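Local atomic coordinates of lysyl oxidase (Pichia pastoris, PDB entry 1W7C), a protein that probably oxidises primary amines, lysyl side chains among them, using a copper ion and a topaquinone cofactor formed from one of its own tyrosines. Residues I154-L162 against A238-Q246; Y399-L410 against I421-F431. One frame throughout, in Å; residues are numbered along the deposited sequence. Where two conformers were deposited one is given.

Interaction 1. Residues I154-L162 against A238-Q246. With NAG (2-acetamido-2-deoxy-beta-D-glucopyranose), chain R.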
loop_
_atom_site.group_PDB
_atom_site.type_symbol
_atom_site.label_atom_id
_atom_site.label_comp_id
_atom_site.label_asym_id
_atom_site.label_seq_id
_atom_site.Cartn_x
_atom_site.Cartn_y
_atom_site.Cartn_z
ATOM N N ILE A 154 -30.730 45.601 -4.162
ATOM C CA ILE A 154 -31.391 44.519 -4.914
ATOM C C ILE A 154 -30.709 43.164 -4.690
ATOM O O ILE A 154 -31.382 42.185 -4.396
ATOM C CB ILE A 154 -31.476 44.848 -6.425
ATOM C CG1 ILE A 154 -32.459 46.000 -6.653
ATOM C CG2 ILE A 154 -31.941 43.623 -7.231
ATOM C CD1 ILE A 154 -32.366 46.634 -8.037
ATOM N N MET A 155 -29.385 43.100 -4.819
ATOM C CA MET A 155 -28.717 41.812 -4.652
ATOM C C MET A 155 -28.760 41.294 -3.220
ATOM O O MET A 155 -28.794 40.092 -3.023
ATOM C CB MET A 155 -27.293 41.828 -5.210
ATOM C CG MET A 155 -27.239 41.734 -6.726
ATOM S SD MET A 155 -28.174 40.329 -7.432
ATOM C CE MET A 155 -27.328 38.939 -6.667
ATOM N N ARG A 156 -28.792 42.179 -2.221
ATOM C CA ARG A 156 -28.958 41.731 -0.836
ATOM C C ARG A 156 -30.296 41.002 -0.694
ATOM O O ARG A 156 -30.367 39.949 -0.065
ATOM C CB ARG A 156 -28.881 42.912 0.141
ATOM C CG ARG A 156 -27.498 43.485 0.344
ATOM C CD ARG A 156 -27.494 44.726 1.240
ATOM N NE ARG A 156 -27.966 44.389 2.581
ATOM C CZ ARG A 156 -27.220 43.821 3.520
ATOM N NH1 ARG A 156 -25.943 43.563 3.293
ATOM N NH2 ARG A 156 -27.747 43.528 4.700
ATOM N N ASP A 157 -31.338 41.553 -1.311
ATOM C CA ASP A 157 -32.670 40.949 -1.277
ATOM C C ASP A 157 -32.712 39.613 -2.038
ATOM O O ASP A 157 -33.266 38.643 -1.544
ATOM C CB ASP A 157 -33.732 41.923 -1.825
ATOM C CG ASP A 157 -35.130 41.593 -1.335
ATOM O OD1 ASP A 157 -35.938 41.072 -2.133
ATOM O OD2 ASP A 157 -35.500 41.815 -0.163
ATOM N N VAL A 158 -32.104 39.574 -3.222
ATOM C CA VAL A 158 -32.005 38.349 -4.023
ATOM C C VAL A 158 -31.296 37.250 -3.237
ATOM O O VAL A 158 -31.793 36.123 -3.117
ATOM C CB VAL A 158 -31.233 38.592 -5.349
ATOM C CG1 VAL A 158 -30.876 37.272 -6.031
ATOM C CG2 VAL A 158 -32.058 39.464 -6.301
ATOM N N LEU A 159 -30.132 37.578 -2.690
ATOM C CA LEU A 159 -29.348 36.586 -1.973
ATOM C C LEU A 159 -30.089 36.049 -0.739
ATOM O O LEU A 159 -30.125 34.844 -0.531
ATOM C CB LEU A 159 -27.991 37.146 -1.590
ATOM C CG LEU A 159 -27.016 37.428 -2.739
ATOM C CD1 LEU A 159 -25.839 38.259 -2.201
ATOM C CD2 LEU A 159 -26.522 36.126 -3.393
ATOM N N GLU A 160 -30.674 36.923 0.076
ATOM C CA GLU A 160 -31.390 36.465 1.269
ATOM C C GLU A 160 -32.609 35.640 0.885
ATOM O O GLU A 160 -32.899 34.633 1.509
ATOM C CB GLU A 160 -31.793 37.635 2.177
ATOM C CG GLU A 160 -32.439 37.165 3.475
ATOM C CD GLU A 160 -32.475 38.215 4.557
ATOM O OE1 GLU A 160 -32.506 39.411 4.220
ATOM O OE2 GLU A 160 -32.481 37.837 5.745
ATOM N N GLY A 161 -33.328 36.082 -0.137
ATOM C CA GLY A 161 -34.488 35.355 -0.627
ATOM C C GLY A 161 -34.182 33.946 -1.090
ATOM O O GLY A 161 -34.928 33.028 -0.783
ATOM N N LEU A 162 -33.103 33.777 -1.846
ATOM C CA LEU A 162 -32.755 32.463 -2.390
ATOM C C LEU A 162 -32.084 31.555 -1.362
ATOM O O LEU A 162 -32.326 30.360 -1.340
ATOM C CB LEU A 162 -31.832 32.617 -3.612
ATOM C CG LEU A 162 -32.479 33.310 -4.831
ATOM C CD1 LEU A 162 -31.451 33.483 -5.954
ATOM C CD2 LEU A 162 -33.691 32.558 -5.347
ATOM N N ALA A 238 -28.986 41.579 -12.189
ATOM C CA ALA A 238 -29.658 41.521 -10.895
ATOM C C ALA A 238 -31.156 41.791 -11.015
ATOM O O ALA A 238 -31.951 41.138 -10.349
ATOM C CB ALA A 238 -29.029 42.522 -9.939
ATOM N N GLU A 239 -31.529 42.752 -11.872
ATOM C CA GLU A 239 -32.919 43.166 -12.022
ATOM C C GLU A 239 -33.738 42.026 -12.623
ATOM O O GLU A 239 -34.840 41.745 -12.164
ATOM C CB GLU A 239 -33.038 44.437 -12.904
ATOM C CG GLU A 239 -32.625 45.728 -12.200
ATOM C CD GLU A 239 -31.113 45.956 -12.111
ATOM O OE1 GLU A 239 -30.324 45.198 -12.727
ATOM O OE2 GLU A 239 -30.705 46.912 -11.410
ATOM N N GLU A 240 -33.185 41.354 -13.632
ATOM C CA GLU A 240 -33.872 40.226 -14.263
ATOM C C GLU A 240 -34.162 39.117 -13.254
ATOM O O GLU A 240 -35.258 38.549 -13.246
ATOM C CB GLU A 240 -33.057 39.644 -15.416
ATOM C CG GLU A 240 -33.829 38.612 -16.226
ATOM C CD GLU A 240 -33.004 37.925 -17.304
ATOM O OE1 GLU A 240 -31.777 38.093 -17.351
ATOM O OE2 GLU A 240 -33.600 37.184 -18.104
ATOM N N LEU A 241 -33.164 38.794 -12.432
ATOM C CA LEU A 241 -33.311 37.731 -11.446
ATOM C C LEU A 241 -34.315 38.136 -10.372
ATOM O O LEU A 241 -35.202 37.371 -10.012
ATOM C CB LEU A 241 -31.960 37.387 -10.823
ATOM C CG LEU A 241 -31.971 36.345 -9.704
ATOM C CD1 LEU A 241 -32.743 35.098 -10.070
ATOM C CD2 LEU A 241 -30.521 35.973 -9.356
ATOM N N TYR A 242 -34.205 39.370 -9.902
ATOM C CA TYR A 242 -35.146 39.886 -8.916
ATOM C C TYR A 242 -36.598 39.800 -9.418
ATOM O O TYR A 242 -37.489 39.382 -8.671
ATOM C CB TYR A 242 -34.790 41.326 -8.530
ATOM C CG TYR A 242 -35.741 41.906 -7.517
ATOM C CD1 TYR A 242 -36.835 42.682 -7.926
ATOM C CD2 TYR A 242 -35.578 41.663 -6.157
ATOM C CE1 TYR A 242 -37.733 43.205 -7.005
ATOM C CE2 TYR A 242 -36.477 42.190 -5.221
ATOM C CZ TYR A 242 -37.548 42.961 -5.657
ATOM O OH TYR A 242 -38.441 43.477 -4.753
ATOM N N GLU A 243 -36.824 40.157 -10.682
ATOM C CA GLU A 243 -38.177 40.183 -11.255
ATOM C C GLU A 243 -38.707 38.762 -11.425
ATOM O O GLU A 243 -39.861 38.493 -11.149
ATOM C CB GLU A 243 -38.193 40.926 -12.603
ATOM C CG GLU A 243 -38.692 42.368 -12.514
ATOM C CD GLU A 243 -37.959 43.324 -13.445
ATOM O OE1 GLU A 243 -37.877 44.527 -13.106
ATOM O OE2 GLU A 243 -37.474 42.887 -14.516
ATOM N N ALA A 244 -37.832 37.848 -11.841
ATOM C CA ALA A 244 -38.190 36.440 -11.981
ATOM C C ALA A 244 -38.639 35.863 -10.649
ATOM O O ALA A 244 -39.582 35.084 -10.601
ATOM C CB ALA A 244 -37.018 35.636 -12.542
ATOM N N MET A 245 -37.968 36.271 -9.567
ATOM C CA MET A 245 -38.267 35.784 -8.223
ATOM C C MET A 245 -39.634 36.215 -7.694
ATOM O O MET A 245 -40.130 35.625 -6.734
ATOM C CB MET A 245 -37.190 36.252 -7.250
ATOM C CG MET A 245 -35.907 35.485 -7.368
ATOM S SD MET A 245 -34.589 36.178 -6.347
ATOM C CE MET A 245 -35.275 35.947 -4.684
ATOM N N GLN A 246 -40.222 37.247 -8.303
ATOM C CA GLN A 246 -41.542 37.757 -7.903
ATOM C C GLN A 246 -42.709 36.980 -8.522
ATOM O O GLN A 246 -43.841 37.064 -8.032
ATOM C CB GLN A 246 -41.679 39.242 -8.280
ATOM C CG GLN A 246 -40.549 40.158 -7.785
ATOM C CD GLN A 246 -40.092 39.840 -6.360
ATOM O OE1 GLN A 246 -40.886 39.901 -5.422
ATOM N NE2 GLN A 246 -38.809 39.499 -6.202
HETATM C C1 NAG R . -23.230 45.889 2.677
HETATM C C2 NAG R . -22.005 46.442 3.452
HETATM C C3 NAG R . -22.374 46.848 4.883
HETATM C C4 NAG R . -23.605 47.743 4.865
HETATM C C5 NAG R . -24.721 47.108 4.041
HETATM C C6 NAG R . -25.933 48.035 4.013
HETATM C C7 NAG R . -19.723 45.598 2.996
HETATM C C8 NAG R . -18.741 44.490 3.279
HETATM N N2 NAG R . -20.953 45.433 3.493
HETATM O O3 NAG R . -21.309 47.542 5.513
HETATM O O4 NAG R . -24.065 47.977 6.180
HETATM O O5 NAG R . -24.268 46.848 2.725
HETATM O O6 NAG R . -26.603 47.922 2.781
HETATM O O7 NAG R . -19.370 46.570 2.334
#
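Two helices packed by knobs-into-holes make this contact: Val158 of 154-162 is the knob, and Ala238, Leu241, Tyr242 and Met245 of 238-246 form its hole. The segment axes approach to 9.8 Å and cross at 46°. Val158 CG1, set anti to the backbone N (chi1 168°), reaches Leu241 CD2 at 3.6 Å and touches the Met245 sulfur, while CG2 lies against CB of Tyr242. At one end Met155, bent at chi2 and chi3, curls its sulfur onto the methyl of Ala238 (SD to CB 3.4 Å); at the other, Met245 lays CE on Leu162 CD2 at 3.8 Å. The Tyr242 ring meets Asp157 with its edge, CE2 lying 3.3 Å from OD1 in the ring plane, and the NE2 of Gln246 covers one ring face while donating to Tyr242 O.

On the flank of 154-162, an N-acetylglucosamine of a protein-linked glycan lies over one face of the Arg156 guanidinium, offset toward its rim, with NH1 3.6 Å from sugar C1. NH1 makes a salt bridge to Glu168 and a hydrogen bond to Asn151 OD1. Cut back to alanine, this position would probably leave the Glu168 carboxylate without its charged mate and the sugar without the flat group it lies over.

Beneath both helices lies the five-stranded antiparallel sheet: Phe209 touches Met155, Leu162 and Leu241, and Tyr228 of strand 224-230 packs on Met155, Ala238 and Leu241.

Interaction 2. Residues Y399-L410 against I421-F431; sequences YCVFENQEDYSL and ITQNPTLNVRF
Just past strand 399-405, Glu406 OE1 accepts two bonds: one across the contact from Thr426 OG1 (2.7 Å), on the anti side, and one within its own segment from Asn404 ND2, above the carboxylate plane. The two segments form an antiparallel strand pair of the copper amine oxidase enzyme domain. Lys445 adds a salt bridge to OE1 and also binds Asn428 OD1, which probably balances the carboxylate's negative charge. Asn428 ND2 in turn donates to Thr426 OG1, extending the chain of bonds.

The ladder between 399-405 and 425-431 is regular, with Cys400-Arg430, Phe402-Asn428 and Asn404-Thr426 as hydrogen-bonded pairs. Beyond it the chain turns away, and Asn424 fills the bend: its backbone O receives Glu406 N, while ND2 stands 3.0 Å above the Tyr408 ring plane, toward the rim, and makes a weak bond to Tyr408 O. A water accepts from Asn424 N and lies 2.6 Å from Gln405 OE1; Gln405 NE2 donates to Pro283 O of the second subunit. Further on, a single backbone bond, Leu410 N to Thr422 O at 2.8 Å, ties the segments again.

On the opposite face of the ladder, Val401 CG1 packs on Leu427 CD1 at 3.8 Å, and Glu403, held by Arg292 and Trp304, runs alongside Pro425. Lys445 of the second subunit makes a salt bridge to Asp407 in the turn, and Asp407 O of that subunit accepts from Arg430 NH1 toward the ladder's other end. Phe402, with chi1 64° placing CG between backbone N and carbonyl carbon, turns its ring beneath Asn428, whose CB sits 3.5 Å from the ring centroid, 14° off the normal.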
loop_
_atom_site.group_PDB
_atom_site.type_symbol
_atom_site.label_atom_id
_atom_site.label_comp_id
_atom_site.label_asym_id
_atom_site.label_seq_id
_atom_site.Cartn_x
_atom_site.Cartn_y
_atom_site.Cartn_z
ATOM N N TYR A 399 9.170 20.605 9.279
ATOM C CA TYR A 399 9.216 19.199 8.947
ATOM C C TYR A 399 9.778 18.436 10.109
ATOM O O TYR A 399 10.415 19.007 10.982
ATOM C CB TYR A 399 9.944 18.925 7.628
ATOM C CG TYR A 399 11.440 19.200 7.598
ATOM C CD1 TYR A 399 12.346 18.202 7.876
ATOM C CD2 TYR A 399 11.930 20.428 7.232
ATOM C CE1 TYR A 399 13.713 18.417 7.774
ATOM C CE2 TYR A 399 13.303 20.663 7.119
ATOM C CZ TYR A 399 14.194 19.648 7.398
ATOM O OH TYR A 399 15.552 19.851 7.297
ATOM N N CYS A 400 9.486 17.144 10.159
ATOM C CA CYS A 400 9.975 16.300 11.240
ATOM C C CYS A 400 10.687 15.090 10.683
ATOM O O CYS A 400 10.422 14.654 9.541
ATOM C CB CYS A 400 8.847 15.844 12.191
ATOM S SG CYS A 400 7.743 14.604 11.436
ATOM N N VAL A 401 11.579 14.556 11.510
ATOM C CA VAL A 401 12.351 13.380 11.217
ATOM C C VAL A 401 12.221 12.404 12.367
ATOM O O VAL A 401 12.399 12.785 13.519
ATOM C CB VAL A 401 13.828 13.771 11.017
ATOM C CG1 VAL A 401 14.684 12.528 10.700
ATOM C CG2 VAL A 401 13.958 14.868 9.914
ATOM N N PHE A 402 11.876 11.156 12.088
ATOM C CA PHE A 402 11.721 10.155 13.119
ATOM C C PHE A 402 12.035 8.764 12.621
ATOM O O PHE A 402 11.896 8.459 11.430
ATOM C CB PHE A 402 10.320 10.176 13.775
ATOM C CG PHE A 402 9.178 9.841 12.836
ATOM C CD1 PHE A 402 8.597 10.828 12.066
ATOM C CD2 PHE A 402 8.671 8.547 12.773
ATOM C CE1 PHE A 402 7.527 10.548 11.224
ATOM C CE2 PHE A 402 7.593 8.257 11.930
ATOM C CZ PHE A 402 7.028 9.255 11.163
ATOM N N GLU A 403 12.472 7.918 13.549
ATOM C CA GLU A 403 12.671 6.511 13.268
ATOM C C GLU A 403 11.443 5.722 13.724
ATOM O O GLU A 403 11.031 5.770 14.866
ATOM C CB GLU A 403 13.919 5.982 13.955
ATOM C CG GLU A 403 14.282 4.581 13.442
ATOM C CD GLU A 403 15.569 4.027 14.037
ATOM O OE1 GLU A 403 15.834 4.241 15.246
ATOM O OE2 GLU A 403 16.292 3.334 13.279
ATOM N N ASN A 404 10.796 5.045 12.787
ATOM C CA ASN A 404 9.685 4.168 13.132
ATOM C C ASN A 404 10.173 2.750 13.350
ATOM O O ASN A 404 11.225 2.380 12.833
ATOM C CB ASN A 404 8.594 4.172 12.040
ATOM C CG ASN A 404 7.277 3.607 12.527
ATOM O OD1 ASN A 404 6.928 3.745 13.725
ATOM N ND2 ASN A 404 6.507 2.977 11.617
ATOM N N GLN A 405 9.394 1.967 14.111
ATOM C CA GLN A 405 9.504 0.505 14.089
ATOM C C GLN A 405 8.288 0.038 13.325
ATOM O O GLN A 405 7.151 0.130 13.788
ATOM C CB GLN A 405 9.516 -0.058 15.508
ATOM C CG GLN A 405 9.805 -1.569 15.551
ATOM C CD GLN A 405 11.201 -1.933 15.111
ATOM O OE1 GLN A 405 11.380 -2.661 14.130
ATOM N NE2 GLN A 405 12.203 -1.500 15.894
ATOM N N GLU A 406 8.490 -0.471 12.121
ATOM C CA GLU A 406 7.357 -0.924 11.355
ATOM C C GLU A 406 6.717 -2.140 12.025
ATOM O O GLU A 406 7.372 -2.858 12.760
ATOM C CB GLU A 406 7.754 -1.284 9.921
ATOM C CG GLU A 406 8.376 -0.166 9.102
ATOM C CD GLU A 406 7.483 1.023 8.889
ATOM O OE1 GLU A 406 7.954 2.167 9.056
ATOM O OE2 GLU A 406 6.307 0.803 8.490
ATOM N N ASP A 407 5.426 -2.375 11.723
ATOM C CA ASP A 407 4.628 -3.391 12.397
ATOM C C ASP A 407 4.893 -4.824 11.925
ATOM O O ASP A 407 4.271 -5.743 12.414
ATOM C CB ASP A 407 3.124 -3.059 12.305
ATOM C CG ASP A 407 2.534 -3.206 10.888
ATOM O OD1 ASP A 407 3.098 -3.892 10.034
ATOM O OD2 ASP A 407 1.448 -2.663 10.553
ATOM N N TYR A 408 5.843 -4.982 11.026
ATOM C CA TYR A 408 6.246 -6.278 10.465
ATOM C C TYR A 408 7.782 -6.254 10.357
ATOM O O TYR A 408 8.395 -5.183 10.136
ATOM C CB TYR A 408 5.593 -6.521 9.087
ATOM C CG TYR A 408 6.073 -5.546 8.060
ATOM C CD1 TYR A 408 5.571 -4.255 8.000
ATOM C CD2 TYR A 408 7.041 -5.907 7.135
ATOM C CE1 TYR A 408 6.030 -3.340 7.056
ATOM C CE2 TYR A 408 7.495 -5.012 6.188
ATOM C CZ TYR A 408 7.006 -3.729 6.152
ATOM O OH TYR A 408 7.550 -2.840 5.262
ATOM N N SER A 409 8.380 -7.421 10.510
ATOM C CA SER A 409 9.822 -7.540 10.386
ATOM C C SER A 409 10.286 -7.337 8.935
ATOM O O SER A 409 9.499 -7.461 8.000
ATOM C CB SER A 409 10.310 -8.874 11.019
ATOM O OG SER A 409 10.303 -9.888 10.050
ATOM N N LEU A 410 11.555 -6.988 8.737
ATOM C CA LEU A 410 12.033 -6.755 7.371
ATOM C C LEU A 410 12.126 -8.066 6.606
ATOM O O LEU A 410 11.826 -8.110 5.424
ATOM C CB LEU A 410 13.374 -6.001 7.388
ATOM C CG LEU A 410 13.940 -5.648 5.998
ATOM C CD1 LEU A 410 12.971 -4.810 5.183
ATOM C CD2 LEU A 410 15.242 -4.898 6.214
ATOM N N ILE A 421 15.396 -13.553 12.245
ATOM C CA ILE A 421 14.444 -12.468 11.993
ATOM C C ILE A 421 15.178 -11.126 12.076
ATOM O O ILE A 421 15.927 -10.906 13.021
ATOM C CB ILE A 421 13.243 -12.467 13.039
ATOM C CG1 ILE A 421 12.654 -13.862 13.250
ATOM C CG2 ILE A 421 12.175 -11.460 12.612
ATOM C CD1 ILE A 421 11.817 -13.956 14.431
ATOM N N THR A 422 14.909 -10.251 11.120
ATOM C CA THR A 422 15.458 -8.910 11.097
ATOM C C THR A 422 14.341 -7.915 11.308
ATOM O O THR A 422 13.318 -7.988 10.649
ATOM C CB THR A 422 16.127 -8.646 9.743
ATOM O OG1 THR A 422 17.253 -9.527 9.607
ATOM C CG2 THR A 422 16.670 -7.213 9.697
ATOM N N GLN A 423 14.526 -7.017 12.253
ATOM C CA GLN A 423 13.589 -5.922 12.516
ATOM C C GLN A 423 13.578 -4.927 11.360
ATOM O O GLN A 423 14.449 -4.924 10.498
ATOM C CB GLN A 423 13.914 -5.209 13.841
ATOM C CG GLN A 423 13.916 -6.095 15.031
ATOM C CD GLN A 423 14.256 -5.317 16.265
ATOM O OE1 GLN A 423 15.418 -5.171 16.584
ATOM N NE2 GLN A 423 13.258 -4.786 16.940
ATOM N N ASN A 424 12.584 -4.059 11.381
ATOM C CA ASN A 424 12.332 -3.115 10.284
ATOM C C ASN A 424 12.169 -1.673 10.794
ATOM O O ASN A 424 11.127 -1.078 10.655
ATOM C CB ASN A 424 11.063 -3.567 9.551
ATOM C CG ASN A 424 10.876 -2.980 8.181
ATOM O OD1 ASN A 424 11.746 -2.320 7.603
ATOM N ND2 ASN A 424 9.703 -3.283 7.600
ATOM N N PRO A 425 13.235 -1.110 11.338
ATOM C CA PRO A 425 13.262 0.330 11.623
ATOM C C PRO A 425 13.420 1.106 10.335
ATOM O O PRO A 425 14.124 0.683 9.430
ATOM C CB PRO A 425 14.510 0.490 12.472
ATOM C CG PRO A 425 15.429 -0.571 11.911
ATOM C CD PRO A 425 14.522 -1.751 11.674
ATOM N N THR A 426 12.738 2.235 10.247
ATOM C CA THR A 426 12.780 3.092 9.050
ATOM C C THR A 426 13.010 4.540 9.463
ATOM O O THR A 426 12.552 4.978 10.528
ATOM C CB THR A 426 11.493 3.023 8.225
ATOM O OG1 THR A 426 10.385 3.372 9.060
ATOM C CG2 THR A 426 11.293 1.639 7.671
ATOM N N LEU A 427 13.732 5.269 8.638
ATOM C CA LEU A 427 13.796 6.727 8.793
ATOM C C LEU A 427 12.617 7.344 8.047
ATOM O O LEU A 427 12.297 6.934 6.953
ATOM C CB LEU A 427 15.087 7.310 8.221
ATOM C CG LEU A 427 15.325 8.774 8.526
ATOM C CD1 LEU A 427 15.654 8.936 10.013
ATOM C CD2 LEU A 427 16.428 9.347 7.691
ATOM N N ASN A 428 12.024 8.366 8.647
ATOM C CA ASN A 428 10.823 8.990 8.127
ATOM C C ASN A 428 10.988 10.490 8.191
ATOM O O ASN A 428 11.351 11.021 9.247
ATOM C CB ASN A 428 9.624 8.567 8.980
ATOM C CG ASN A 428 9.310 7.102 8.854
ATOM O OD1 ASN A 428 8.561 6.722 7.935
ATOM N ND2 ASN A 428 9.976 6.246 9.652
ATOM N N VAL A 429 10.700 11.120 7.045
ATOM C CA VAL A 429 10.691 12.581 6.921
ATOM C C VAL A 429 9.273 12.967 6.488
ATOM O O VAL A 429 8.763 12.481 5.457
ATOM C CB VAL A 429 11.741 13.090 5.933
ATOM C CG1 VAL A 429 11.765 14.602 5.913
ATOM C CG2 VAL A 429 13.139 12.490 6.203
ATOM N N ARG A 430 8.615 13.781 7.331
ATOM C CA ARG A 430 7.257 14.231 7.030
ATOM C C ARG A 430 7.117 15.752 7.045
ATOM O O ARG A 430 7.755 16.433 7.863
ATOM C CB ARG A 430 6.279 13.675 8.072
ATOM C CG ARG A 430 4.921 14.325 8.111
ATOM C CD ARG A 430 3.950 13.652 9.080
ATOM N NE ARG A 430 3.528 12.353 8.563
ATOM C CZ ARG A 430 3.558 11.216 9.208
ATOM N NH1 ARG A 430 3.966 11.161 10.470
ATOM N NH2 ARG A 430 3.175 10.112 8.607
ATOM N N PHE A 431 6.268 16.259 6.156
ATOM C CA PHE A 431 5.668 17.564 6.412
ATOM C C PHE A 431 4.213 17.496 5.997
ATOM O O PHE A 431 3.814 16.593 5.241
ATOM C CB PHE A 431 6.436 18.744 5.796
ATOM C CG PHE A 431 6.154 19.006 4.359
ATOM C CD1 PHE A 431 6.737 18.245 3.376
ATOM C CD2 PHE A 431 5.303 20.037 3.986
ATOM C CE1 PHE A 431 6.494 18.517 2.046
ATOM C CE2 PHE A 431 5.078 20.313 2.635
ATOM C CZ PHE A 431 5.640 19.553 1.686
HETATM O O HOH W 1 9.956 -4.463 12.829
#

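How the interactions relate
Interactions 1 and 2 follow one another along the chain, yet lie on opposite sides of its centre, with their own centres 59 Å apart and nearest atoms about 36 Å apart, so neither touches the other. Segments 154-162 and 238-246 are two packed helices at the periphery, away from the annotated sites, near a protein-linked glycan. Segments 399-410 and 421-431 belong to the enzyme domain and meet the second subunit; from here the Phe431 side chain is about 10 Å from that of Asp358, the predicted proton acceptor. The pair illustrates how one chain uses apolar helix packing in one region and a backbone ladder with polar side chains in another.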